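Local atomic coordinates of transketolase (Campylobacter jejuni, PDB entry 3L84), a protein that belongs to the transketolase family of thiamine-diphosphate-binding proteins and pairs with a second copy of itself, each chain built from two cofactor-binding-type domains and a C-terminal domain. Residues L33-I38 and S69-S74; R201-A204 and E208-S211; K244-L249 and A258-E263; T461-P466 and V557-F562; V537-E542 and I582-A587. One frame throughout, in Å; residues are numbered along the deposited sequence.

Four of the contacts are buried; contact 2 is partly buried, at the edge strand of the first sheet and within reach of the second subunit. Contacts 1 and 3 adjoin in the N-terminal domain, their centres about 15 Å apart; neither has a hydrogen bond across it, and leucines do most of the packing. Contact 1 joins two helices, contact 3 two parts of a loop. Contacts 4 and 5 also touch, on the other side of the chain's centre from contact 1, and share the C-terminal sheet. Contact 5 is a plain helix-on-sheet seam, whereas contact 4 joins two domains through a buried arginine and waters.

Contact 1. Residues L33-I38 and S69-S74; sequences LGLADI and SALLYS
Ala36 and Leu71 mark the closest backbone approach of two helices, 30-42 and 69-79, with their CA atoms 7.6 Å apart. The first helix is kinked here, since the backbone N atoms of Asp37 and Ile38 make no bond to the preceding turn. No hydrogen bond passes between the segments, and the join is one of side-chain packing alone. Leu71 supplies most of it. Its CG stands anti to the backbone N (chi1 -178°), which sends the isobutyl fork straight across the gap with one methyl for each partner. CD2 meets Leu35 CB at 3.7 Å, so Leu35 is touched at the root of its side chain and not at its methyls. The other branch, CD1, comes up to the Ala36 backbone and lies 4.5 Å from its CA. Just before Leu71, Ala70 O takes two donors from the next turn, Ser74 N at 3.0 Å and Ser74 OG at 2.8 Å, arriving from opposite faces of the carbonyl plane; this buried hydroxyl is thus satisfied within its own helix. Leu71 also packs on Pro32 and Leu39 of the first helix and on Phe63 of strand 60-63. Helices 30-42 and 69-79 are thereby packed on each other and, through Leu71, on the edge strand of the parallel sheet, as in the alpha/beta thiamine-diphosphate-binding fold of this domain.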
# COMPACT_ATOMS: atom_id res chain seq x y z
N LEU A 33 -6.04 26.16 -14.69
CA LEU A 33 -7.03 27.03 -15.30
C LEU A 33 -8.41 26.84 -14.68
O LEU A 33 -9.13 27.83 -14.50
CB LEU A 33 -7.09 26.83 -16.83
CG LEU A 33 -6.19 27.75 -17.64
CD1 LEU A 33 -4.71 27.63 -17.26
CD2 LEU A 33 -6.36 27.46 -19.12
N GLY A 34 -8.76 25.62 -14.33
CA GLY A 34 -10.03 25.33 -13.69
C GLY A 34 -10.13 25.87 -12.28
O GLY A 34 -11.23 26.18 -11.84
N LEU A 35 -9.00 26.01 -11.60
CA LEU A 35 -8.95 26.38 -10.19
C LEU A 35 -8.60 27.86 -9.97
O LEU A 35 -8.61 28.35 -8.84
CB LEU A 35 -7.95 25.51 -9.43
CG LEU A 35 -8.39 24.06 -9.24
CD1 LEU A 35 -7.19 23.25 -8.76
CD2 LEU A 35 -9.53 24.01 -8.28
N ALA A 36 -8.30 28.60 -11.03
CA ALA A 36 -7.75 29.94 -10.87
C ALA A 36 -8.71 30.94 -10.23
O ALA A 36 -8.27 31.81 -9.46
CB ALA A 36 -7.25 30.48 -12.20
N ASP A 37 -10.00 30.79 -10.52
CA ASP A 37 -10.97 31.69 -9.91
C ASP A 37 -11.10 31.43 -8.40
O ASP A 37 -11.14 32.36 -7.59
CB ASP A 37 -12.33 31.58 -10.61
CG ASP A 37 -12.25 31.90 -12.09
OD1 ASP A 37 -11.58 32.89 -12.47
OD2 ASP A 37 -12.81 31.14 -12.89
N ILE A 38 -11.16 30.15 -8.03
CA ILE A 38 -11.19 29.77 -6.63
C ILE A 38 -9.97 30.30 -5.88
O ILE A 38 -10.10 30.85 -4.80
CB ILE A 38 -11.31 28.24 -6.49
CG1 ILE A 38 -12.69 27.76 -6.98
CG2 ILE A 38 -11.01 27.79 -5.03
CD1 ILE A 38 -12.78 26.24 -7.28
N SER A 69 0.87 21.96 -9.59
CA SER A 69 2.02 22.71 -9.10
C SER A 69 2.21 24.07 -9.76
O SER A 69 2.60 25.00 -9.08
CB SER A 69 3.26 21.86 -9.27
OG SER A 69 3.41 21.50 -10.62
N ALA A 70 1.96 24.19 -11.07
CA ALA A 70 2.21 25.48 -11.70
C ALA A 70 1.35 26.58 -11.08
O ALA A 70 1.76 27.73 -10.95
CB ALA A 70 1.96 25.40 -13.22
N LEU A 71 0.14 26.24 -10.70
CA LEU A 71 -0.75 27.22 -10.08
C LEU A 71 -0.25 27.61 -8.69
O LEU A 71 -0.25 28.79 -8.31
CB LEU A 71 -2.18 26.67 -9.96
CG LEU A 71 -3.22 27.62 -9.36
CD1 LEU A 71 -3.43 28.83 -10.26
CD2 LEU A 71 -4.59 26.90 -9.09
N LEU A 72 0.17 26.61 -7.90
CA LEU A 72 0.76 26.89 -6.59
C LEU A 72 1.98 27.79 -6.72
O LEU A 72 2.09 28.79 -6.01
CB LEU A 72 1.12 25.61 -5.86
CG LEU A 72 1.81 25.76 -4.49
CD1 LEU A 72 0.99 26.54 -3.52
CD2 LEU A 72 2.15 24.37 -3.98
N TYR A 73 2.88 27.46 -7.63
CA TYR A 73 4.09 28.26 -7.79
C TYR A 73 3.76 29.69 -8.24
O TYR A 73 4.37 30.64 -7.77
CB TYR A 73 5.01 27.60 -8.82
CG TYR A 73 5.53 26.24 -8.45
CD1 TYR A 73 5.72 25.87 -7.15
CD2 TYR A 73 5.85 25.31 -9.43
CE1 TYR A 73 6.22 24.60 -6.83
CE2 TYR A 73 6.36 24.08 -9.13
CZ TYR A 73 6.52 23.70 -7.85
OH TYR A 73 7.03 22.45 -7.53
N SER A 74 2.80 29.82 -9.14
CA SER A 74 2.37 31.15 -9.57
C SER A 74 1.90 31.99 -8.37
O SER A 74 2.30 33.16 -8.21
CB SER A 74 1.26 31.03 -10.58
OG SER A 74 1.67 30.43 -11.81

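Contact 2. Residues R201-A204 and E208-S211; sequences RFEA and EVLS
Val209 packs against Phe202 and Glu203 in a small helix-to-strand contact at the edge of the five-stranded parallel sheet in the N-terminal domain. It belongs to a beta-alpha-beta crossover: helix 198-204 lies on the connection from strand 175-181, and a short link leads from it into the outermost strand, 208-213. The nearest CA atoms, those of Glu203 and Glu208, are 6.4 Å apart. A single methyl of the valine does all the touching: the side chain points at the helix, and its CG2, anti to the carbonyl carbon, is the branch that arrives there. It lies 3.8 Å from Phe202 CB and 3.9 Å from Glu203 CG, wedged between the bases of two successive side chains. The ring of Phe202 itself leads away from the strand, meeting Phe207 edge-to-face and packing on Leu235. Glu203 crosses Val209 at about a right angle, its chain extended beyond CG; its carboxylate forms a salt bridge with Lys199, and the residue also packs on Met200 of the second subunit. While Glu208 and Leu210 bond to the neighbouring strand 234-239, the amide between them takes a different partner: one water accepts a hydrogen bond from Val209 N at 2.9 Å and donates one to Glu203 OE1 at 2.7 Å.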
# COMPACT_ATOMS: atom_id res chain seq x y z
N ARG A 201 -22.06 11.02 0.89
CA ARG A 201 -20.86 10.38 1.39
C ARG A 201 -20.24 11.20 2.49
O ARG A 201 -19.90 10.67 3.56
CB ARG A 201 -19.87 10.23 0.23
CG ARG A 201 -18.42 10.04 0.61
CD ARG A 201 -17.54 10.14 -0.60
NE ARG A 201 -16.14 10.16 -0.23
CZ ARG A 201 -15.13 9.97 -1.08
NH1 ARG A 201 -15.36 9.67 -2.36
NH2 ARG A 201 -13.87 10.10 -0.65
N PHE A 202 -20.07 12.50 2.23
CA PHE A 202 -19.40 13.34 3.22
C PHE A 202 -20.28 13.69 4.41
O PHE A 202 -19.79 13.81 5.54
CB PHE A 202 -18.83 14.59 2.56
CG PHE A 202 -17.48 14.35 1.89
CD1 PHE A 202 -17.41 13.81 0.63
CD2 PHE A 202 -16.32 14.70 2.53
CE1 PHE A 202 -16.18 13.58 0.03
CE2 PHE A 202 -15.10 14.47 1.94
CZ PHE A 202 -15.04 13.91 0.67
N GLU A 203 -21.59 13.83 4.18
CA GLU A 203 -22.49 13.99 5.31
C GLU A 203 -22.49 12.75 6.21
O GLU A 203 -22.56 12.86 7.44
CB GLU A 203 -23.91 14.33 4.82
CG GLU A 203 -23.97 15.76 4.25
CD GLU A 203 -25.33 16.18 3.70
OE1 GLU A 203 -25.50 17.41 3.43
OE2 GLU A 203 -26.24 15.34 3.51
N ALA A 204 -22.31 11.56 5.63
CA ALA A 204 -22.22 10.32 6.42
C ALA A 204 -20.99 10.31 7.32
O ALA A 204 -20.98 9.66 8.37
CB ALA A 204 -22.20 9.10 5.50
N GLU A 208 -20.17 19.23 6.83
CA GLU A 208 -21.10 20.15 6.17
C GLU A 208 -20.69 20.27 4.71
O GLU A 208 -19.49 20.44 4.43
CB GLU A 208 -21.07 21.53 6.81
CG GLU A 208 -22.00 22.55 6.10
CD GLU A 208 -22.16 23.88 6.81
OE1 GLU A 208 -21.41 24.22 7.75
OE2 GLU A 208 -23.07 24.64 6.39
N VAL A 209 -21.65 20.21 3.79
CA VAL A 209 -21.37 20.18 2.37
C VAL A 209 -22.02 21.35 1.62
O VAL A 209 -23.24 21.51 1.70
CB VAL A 209 -21.79 18.85 1.73
CG1 VAL A 209 -21.47 18.90 0.22
CG2 VAL A 209 -21.11 17.65 2.43
N LEU A 210 -21.21 22.14 0.94
CA LEU A 210 -21.68 23.27 0.12
C LEU A 210 -21.39 22.95 -1.33
O LEU A 210 -20.39 22.30 -1.62
CB LEU A 210 -20.92 24.55 0.54
CG LEU A 210 -21.02 24.87 2.04
CD1 LEU A 210 -20.14 26.08 2.47
CD2 LEU A 210 -22.44 25.07 2.46
N SER A 211 -22.24 23.41 -2.24
CA SER A 211 -22.11 23.15 -3.67
C SER A 211 -22.20 24.44 -4.43
O SER A 211 -23.23 25.16 -4.30
CB SER A 211 -23.22 22.21 -4.13
OG SER A 211 -23.09 20.94 -3.48
O HOH W 1 -24.32 19.47 4.68

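Contact 3. Residues K244-L249 and A258-E263; sequences KGAGEL and APLGEE
Leu249 and Leu260 meet methyl to methyl, CD1 of the first lying 3.8 Å from CD2 of the second. Both carry CG anti to the carbonyl carbon and beside the backbone N, with chi1 -73° in Leu249 and -62° in Leu260, and both then run on nearly straight through chi2. The two extended forks approach at a slant, and Leu249 CD1 points at the main chain, 3.4 Å from Leu260 O, with the partner's methyl beside it. Leu260 has a second branch for a second neighbour: CD1 faces Ala246 CB at 4.3 Å, a looser touch. Ala246 and Leu249 are brought to one side by a short turn in which Leu249 N bonds to Ala246 O at 3.0 Å. In the fold, this is the long connection between strand 234-239 and helix 262-272 closing on itself, with Leu260 lodged among Ala18, Leu33 and Ile265 from three helices. Glycines shape the bends on both sides. Gly245 has a phi of 101°, and Gly261, with a similar phi, holds the N-cap position of helix 262-272 while its N bonds to Gln22 OE1 of helix 3-24.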
# COMPACT_ATOMS: atom_id res chain seq x y z
N LYS A 244 -10.65 26.02 -18.15
CA LYS A 244 -11.49 27.23 -18.25
C LYS A 244 -10.70 28.41 -18.78
O LYS A 244 -9.62 28.72 -18.29
CB LYS A 244 -12.09 27.59 -16.89
CG LYS A 244 -12.98 28.85 -16.87
CD LYS A 244 -14.33 28.66 -17.57
CE LYS A 244 -15.19 29.87 -17.41
NZ LYS A 244 -16.50 29.72 -18.12
N GLY A 245 -11.19 29.01 -19.86
CA GLY A 245 -10.52 30.13 -20.50
C GLY A 245 -9.76 29.74 -21.75
O GLY A 245 -9.32 30.64 -22.51
N ALA A 246 -9.59 28.44 -21.98
CA ALA A 246 -8.75 27.96 -23.09
C ALA A 246 -9.53 27.43 -24.28
O ALA A 246 -9.12 26.49 -24.94
CB ALA A 246 -7.78 26.92 -22.60
N GLY A 247 -10.68 28.06 -24.53
CA GLY A 247 -11.38 27.92 -25.80
C GLY A 247 -11.66 26.48 -26.16
O GLY A 247 -12.44 25.81 -25.48
N GLU A 248 -11.02 25.99 -27.22
CA GLU A 248 -11.32 24.65 -27.73
C GLU A 248 -10.89 23.51 -26.80
O GLU A 248 -11.35 22.37 -26.94
CB GLU A 248 -10.67 24.45 -29.10
CG GLU A 248 -11.20 25.37 -30.16
CD GLU A 248 -10.60 25.07 -31.53
OE1 GLU A 248 -9.51 24.46 -31.57
OE2 GLU A 248 -11.22 25.45 -32.55
N LEU A 249 -10.05 23.83 -25.84
CA LEU A 249 -9.63 22.84 -24.83
C LEU A 249 -10.48 22.85 -23.57
O LEU A 249 -10.28 21.99 -22.70
CB LEU A 249 -8.14 22.96 -24.49
CG LEU A 249 -7.23 22.44 -25.60
CD1 LEU A 249 -5.79 22.62 -25.19
CD2 LEU A 249 -7.51 20.98 -25.91
N ALA A 258 -0.99 17.74 -20.62
CA ALA A 258 -0.11 18.14 -21.69
C ALA A 258 -0.25 19.64 -21.90
O ALA A 258 -1.30 20.19 -21.64
CB ALA A 258 -0.47 17.42 -22.95
N PRO A 259 0.78 20.27 -22.45
CA PRO A 259 0.71 21.71 -22.76
C PRO A 259 -0.51 22.06 -23.62
O PRO A 259 -0.96 21.27 -24.45
CB PRO A 259 2.02 21.97 -23.51
CG PRO A 259 2.97 20.90 -22.99
CD PRO A 259 2.10 19.69 -22.78
N LEU A 260 -1.04 23.25 -23.38
CA LEU A 260 -2.22 23.73 -24.12
C LEU A 260 -1.92 23.97 -25.58
O LEU A 260 -2.83 23.87 -26.43
CB LEU A 260 -2.75 25.03 -23.51
CG LEU A 260 -3.25 24.94 -22.06
CD1 LEU A 260 -3.64 26.33 -21.59
CD2 LEU A 260 -4.41 23.98 -21.90
N GLY A 261 -0.68 24.35 -25.89
CA GLY A 261 -0.27 24.74 -27.26
C GLY A 261 -0.21 26.24 -27.41
O GLY A 261 -0.99 26.98 -26.80
N GLU A 262 0.72 26.71 -28.24
CA GLU A 262 0.98 28.14 -28.43
C GLU A 262 -0.25 28.90 -28.95
O GLU A 262 -0.59 29.99 -28.46
CB GLU A 262 2.17 28.33 -29.36
CG GLU A 262 3.48 27.85 -28.75
CD GLU A 262 4.69 28.09 -29.63
OE1 GLU A 262 4.58 28.75 -30.70
OE2 GLU A 262 5.78 27.59 -29.25
N GLU A 263 -0.93 28.31 -29.92
CA GLU A 263 -2.08 28.99 -30.53
C GLU A 263 -3.26 29.07 -29.56
O GLU A 263 -3.95 30.10 -29.50
CB GLU A 263 -2.46 28.33 -31.85
CG GLU A 263 -1.41 28.58 -32.94
CD GLU A 263 -1.08 30.08 -33.16
OE1 GLU A 263 -2.01 30.93 -33.15
OE2 GLU A 263 0.12 30.40 -33.32

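Contact 4. Residues T461-P466 and V557-F562; sequences TFRAMP and VSMPCF
Arg463 reaches from the end of helix 458-464 to Met559 and Phe562, which follow strand 554-558, so the contact ties the pyrimidine-binding domain to the C-terminal domain. Its apolar part lies over one face of the guanidinium group. The arginine chain, extended from CG to NE, crosses Phe562 at about a right angle and is met mainly by the base of that side chain: Phe562 CB is 3.5 Å from Arg463 NE and 3.8 Å from Arg463 CD. With CG anti to the backbone N (chi1 -176°), the phenylalanine lays its ring against one face of the guanidinium, the planes 25° apart but offset, so that the overlap falls at the rim. On that same face comes the end methyl of Met559, modelled as selenomethionine; its CE stands 3.5 Å from Arg463 NH2 and also abuts the edge of the Phe562 ring.

The polar part lies in the guanidinium plane, where two waters sit at the edge. One accepts from Arg463 NE at 3.0 Å and from Phe562 N at 2.9 Å; the other accepts from Arg463 NH2 at 2.9 Å and donates to Met559 O at 2.8 Å. The ionic part is carried by two glutamates of the C-terminal domain, with salt bridges from NH2 to Glu585 and from NH1 to Glu591. A cation buried between domains is therefore bonded at all three nitrogens, and the two carboxylates would probably balance its charge; the in-plane waters and the two salt bridges would together hold its orientation, with the apolar groups packed on one face.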
# COMPACT_ATOMS: atom_id res chain seq x y z
N THR A 461 12.12 -4.11 1.32
CA THR A 461 11.46 -2.88 0.91
C THR A 461 11.97 -1.68 1.67
O THR A 461 12.35 -0.68 1.05
CB THR A 461 9.96 -2.97 1.08
OG1 THR A 461 9.46 -4.02 0.25
CG2 THR A 461 9.24 -1.66 0.78
N PHE A 462 11.97 -1.76 3.00
CA PHE A 462 12.38 -0.62 3.79
C PHE A 462 13.87 -0.32 3.66
O PHE A 462 14.25 0.86 3.63
CB PHE A 462 11.90 -0.74 5.25
CG PHE A 462 10.53 -0.25 5.40
CD1 PHE A 462 9.45 -0.98 5.01
CD2 PHE A 462 10.33 1.03 5.94
CE1 PHE A 462 8.13 -0.40 5.07
CE2 PHE A 462 9.08 1.56 6.04
CZ PHE A 462 8.00 0.88 5.57
N ARG A 463 14.71 -1.33 3.53
CA ARG A 463 16.12 -1.09 3.29
C ARG A 463 16.35 -0.47 1.94
O ARG A 463 17.20 0.43 1.82
CB ARG A 463 16.92 -2.36 3.44
CG ARG A 463 16.97 -2.83 4.88
CD ARG A 463 17.63 -4.17 4.97
NE ARG A 463 17.84 -4.59 6.36
CZ ARG A 463 18.12 -5.82 6.72
NH1 ARG A 463 18.10 -6.79 5.82
NH2 ARG A 463 18.31 -6.09 8.01
N ALA A 464 15.59 -0.85 0.91
CA ALA A 464 15.79 -0.31 -0.43
C ALA A 464 15.28 1.13 -0.55
O ALA A 464 15.76 1.88 -1.40
CB ALA A 464 15.09 -1.17 -1.46
N MSE A 465 14.27 1.52 0.21
CA MSE A 465 13.75 2.88 0.18
C MSE A 465 14.80 3.88 0.66
O MSE A 465 15.29 3.79 1.80
CB MSE A 465 12.50 2.96 1.06
CG MSE A 465 11.90 4.38 1.08
SE MSE A 465 10.17 4.52 1.97
CE MSE A 465 10.34 3.15 3.37
N PRO A 466 15.13 4.86 -0.17
CA PRO A 466 16.07 5.88 0.30
C PRO A 466 15.59 6.67 1.50
O PRO A 466 14.38 6.78 1.74
CB PRO A 466 16.22 6.79 -0.94
CG PRO A 466 15.91 5.90 -2.09
CD PRO A 466 14.81 5.03 -1.60
N VAL A 557 28.66 -10.90 14.14
CA VAL A 557 28.28 -9.53 13.91
C VAL A 557 26.79 -9.36 14.09
O VAL A 557 26.00 -10.11 13.51
CB VAL A 557 28.65 -9.13 12.46
CG1 VAL A 557 28.04 -7.75 12.08
CG2 VAL A 557 30.17 -9.12 12.24
N SER A 558 26.43 -8.38 14.92
CA SER A 558 25.05 -7.92 15.00
C SER A 558 24.87 -6.71 14.10
O SER A 558 25.68 -5.77 14.14
CB SER A 558 24.67 -7.58 16.44
OG SER A 558 23.30 -7.14 16.49
N MSE A 559 23.85 -6.74 13.25
CA MSE A 559 23.58 -5.67 12.31
C MSE A 559 22.18 -5.11 12.53
O MSE A 559 21.24 -5.38 11.76
CB MSE A 559 23.72 -6.19 10.87
CG MSE A 559 23.66 -5.07 9.80
SE MSE A 559 23.54 -5.69 8.00
CE MSE A 559 21.79 -6.49 8.18
N PRO A 560 22.02 -4.27 13.55
CA PRO A 560 20.74 -3.64 13.78
C PRO A 560 20.32 -2.69 12.68
O PRO A 560 19.13 -2.41 12.59
CB PRO A 560 20.94 -2.94 15.13
CG PRO A 560 22.41 -2.74 15.24
CD PRO A 560 22.99 -3.98 14.63
N CYS A 561 21.23 -2.14 11.89
CA CYS A 561 20.83 -1.22 10.83
C CYS A 561 21.73 -1.35 9.59
O CYS A 561 22.85 -0.85 9.56
CB CYS A 561 20.77 0.21 11.35
SG CYS A 561 20.15 1.36 10.09
N PHE A 562 21.21 -1.98 8.56
CA PHE A 562 21.91 -2.17 7.26
C PHE A 562 22.34 -0.83 6.66
O PHE A 562 23.50 -0.69 6.21
CB PHE A 562 20.96 -2.94 6.32
CG PHE A 562 21.52 -3.33 4.97
CD1 PHE A 562 21.95 -4.61 4.74
CD2 PHE A 562 21.51 -2.45 3.94
CE1 PHE A 562 22.41 -4.99 3.48
CE2 PHE A 562 22.00 -2.84 2.67
CZ PHE A 562 22.46 -4.09 2.48
O HOH W 2 18.35 -2.24 8.15
O HOH W 3 18.98 -4.44 10.35

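Contact 5. Residues V537-E542 and I582-A587; sequences VWLCLE and IGVEAA
Cys540 and Val584 form the closest of the apolar contacts here. The sulfur is turned anti to the carbonyl carbon (chi1 -69°) and points from the helix at the root of the valine fork: Cys540 SG is 3.6 Å from Val584 CB and equally 3.6 Å from Val584 CG2, with CG1 a little further away. That third atom has a neighbour of its own, Leu539 CD2, at 4.1 Å, the two side chains crossing at about a right angle. Two successive helix residues thus share one beta-branched side chain, and the CA atoms of Cys540 and Val584 are 7.6 Å apart. Leu530 and Ala532 of strand 528-532 also line the sulfur, and Leu539 leans on Val622 and Leu625 of the last helix.

Polar bonds hold the chain where it leaves the strand. Beyond Val584, Ala586 is the centre of an inverse gamma turn, closed by a weak bond from Ala587 N to Glu585 O at 2.9 Å. Val584 bonds through its backbone to Leu531, and Ala586 N donates to Glu536 OE1. The Glu585 carboxylate is held by Ser533 OG at OE2 and Ser589 OG at OE1.

Helix 537-549 runs between parallel strands 528-532 and 554-558 in sequence and packs its cysteine and leucine on the next strand, 580-584: a beta-alpha-beta unit, the building block of the alpha/beta C-terminal domain of transketolases.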
# COMPACT_ATOMS: atom_id res chain seq x y z
N VAL A 537 20.21 -13.11 15.99
CA VAL A 537 21.57 -12.92 16.53
C VAL A 537 21.94 -14.02 17.51
O VAL A 537 23.03 -14.56 17.48
CB VAL A 537 21.73 -11.50 17.17
CG1 VAL A 537 23.10 -11.37 17.89
CG2 VAL A 537 21.62 -10.43 16.11
N TRP A 538 21.02 -14.39 18.38
CA TRP A 538 21.30 -15.41 19.36
C TRP A 538 21.59 -16.75 18.69
O TRP A 538 22.50 -17.48 19.09
CB TRP A 538 20.09 -15.52 20.30
CG TRP A 538 20.40 -16.31 21.48
CD1 TRP A 538 19.92 -17.55 21.77
CD2 TRP A 538 21.28 -15.93 22.56
NE1 TRP A 538 20.44 -17.98 22.98
CE2 TRP A 538 21.27 -17.00 23.48
CE3 TRP A 538 22.06 -14.80 22.83
CZ2 TRP A 538 22.02 -16.96 24.66
CZ3 TRP A 538 22.80 -14.75 24.00
CH2 TRP A 538 22.77 -15.83 24.90
N LEU A 539 20.85 -17.08 17.63
CA LEU A 539 21.11 -18.31 16.87
C LEU A 539 22.56 -18.30 16.38
O LEU A 539 23.24 -19.34 16.40
CB LEU A 539 20.11 -18.41 15.69
CG LEU A 539 20.43 -19.48 14.67
CD1 LEU A 539 20.37 -20.89 15.22
CD2 LEU A 539 19.45 -19.35 13.49
N CYS A 540 23.02 -17.16 15.89
CA CYS A 540 24.39 -17.04 15.41
C CYS A 540 25.41 -17.13 16.55
O CYS A 540 26.45 -17.75 16.38
CB CYS A 540 24.59 -15.77 14.63
SG CYS A 540 23.73 -15.79 13.04
N LEU A 541 25.14 -16.55 17.71
CA LEU A 541 26.05 -16.69 18.84
C LEU A 541 26.18 -18.18 19.23
O LEU A 541 27.30 -18.69 19.46
CB LEU A 541 25.61 -15.84 20.04
CG LEU A 541 25.80 -14.36 19.85
CD1 LEU A 541 24.96 -13.60 20.91
CD2 LEU A 541 27.28 -13.94 19.90
N GLU A 542 25.04 -18.87 19.35
CA GLU A 542 25.03 -20.28 19.71
C GLU A 542 25.71 -21.11 18.66
O GLU A 542 26.44 -22.06 18.98
CB GLU A 542 23.60 -20.77 19.96
CG GLU A 542 22.88 -20.07 21.15
CD GLU A 542 23.21 -20.65 22.50
OE1 GLU A 542 22.70 -21.74 22.83
OE2 GLU A 542 23.96 -19.99 23.26
N ILE A 582 28.48 -15.36 6.43
CA ILE A 582 27.16 -15.94 6.29
C ILE A 582 26.17 -15.00 6.98
O ILE A 582 26.25 -14.77 8.19
CB ILE A 582 27.04 -17.34 6.86
CG1 ILE A 582 28.09 -18.29 6.24
CG2 ILE A 582 25.62 -17.89 6.67
CD1 ILE A 582 29.37 -18.44 7.03
N GLY A 583 25.23 -14.48 6.20
CA GLY A 583 24.14 -13.65 6.72
C GLY A 583 22.95 -14.50 7.11
O GLY A 583 22.63 -15.46 6.38
N VAL A 584 22.34 -14.24 8.26
CA VAL A 584 21.27 -15.04 8.78
C VAL A 584 20.12 -14.12 9.24
O VAL A 584 20.27 -13.31 10.15
CB VAL A 584 21.76 -15.87 9.99
CG1 VAL A 584 20.64 -16.75 10.49
CG2 VAL A 584 23.04 -16.69 9.63
N GLU A 585 18.96 -14.25 8.58
CA GLU A 585 17.80 -13.43 8.90
C GLU A 585 16.54 -14.21 8.54
O GLU A 585 16.49 -14.85 7.52
CB GLU A 585 17.79 -12.11 8.11
CG GLU A 585 18.73 -11.05 8.63
CD GLU A 585 18.52 -9.68 7.99
OE1 GLU A 585 18.09 -9.55 6.80
OE2 GLU A 585 18.87 -8.71 8.67
N ALA A 586 15.51 -14.05 9.35
CA ALA A 586 14.19 -14.63 9.09
C ALA A 586 13.43 -13.71 8.13
O ALA A 586 12.46 -13.03 8.49
CB ALA A 586 13.39 -14.86 10.39
N ALA A 587 13.92 -13.66 6.91
CA ALA A 587 13.43 -12.74 5.86
C ALA A 587 14.00 -13.21 4.56
O ALA A 587 14.98 -13.97 4.54
CB ALA A 587 13.89 -11.30 6.16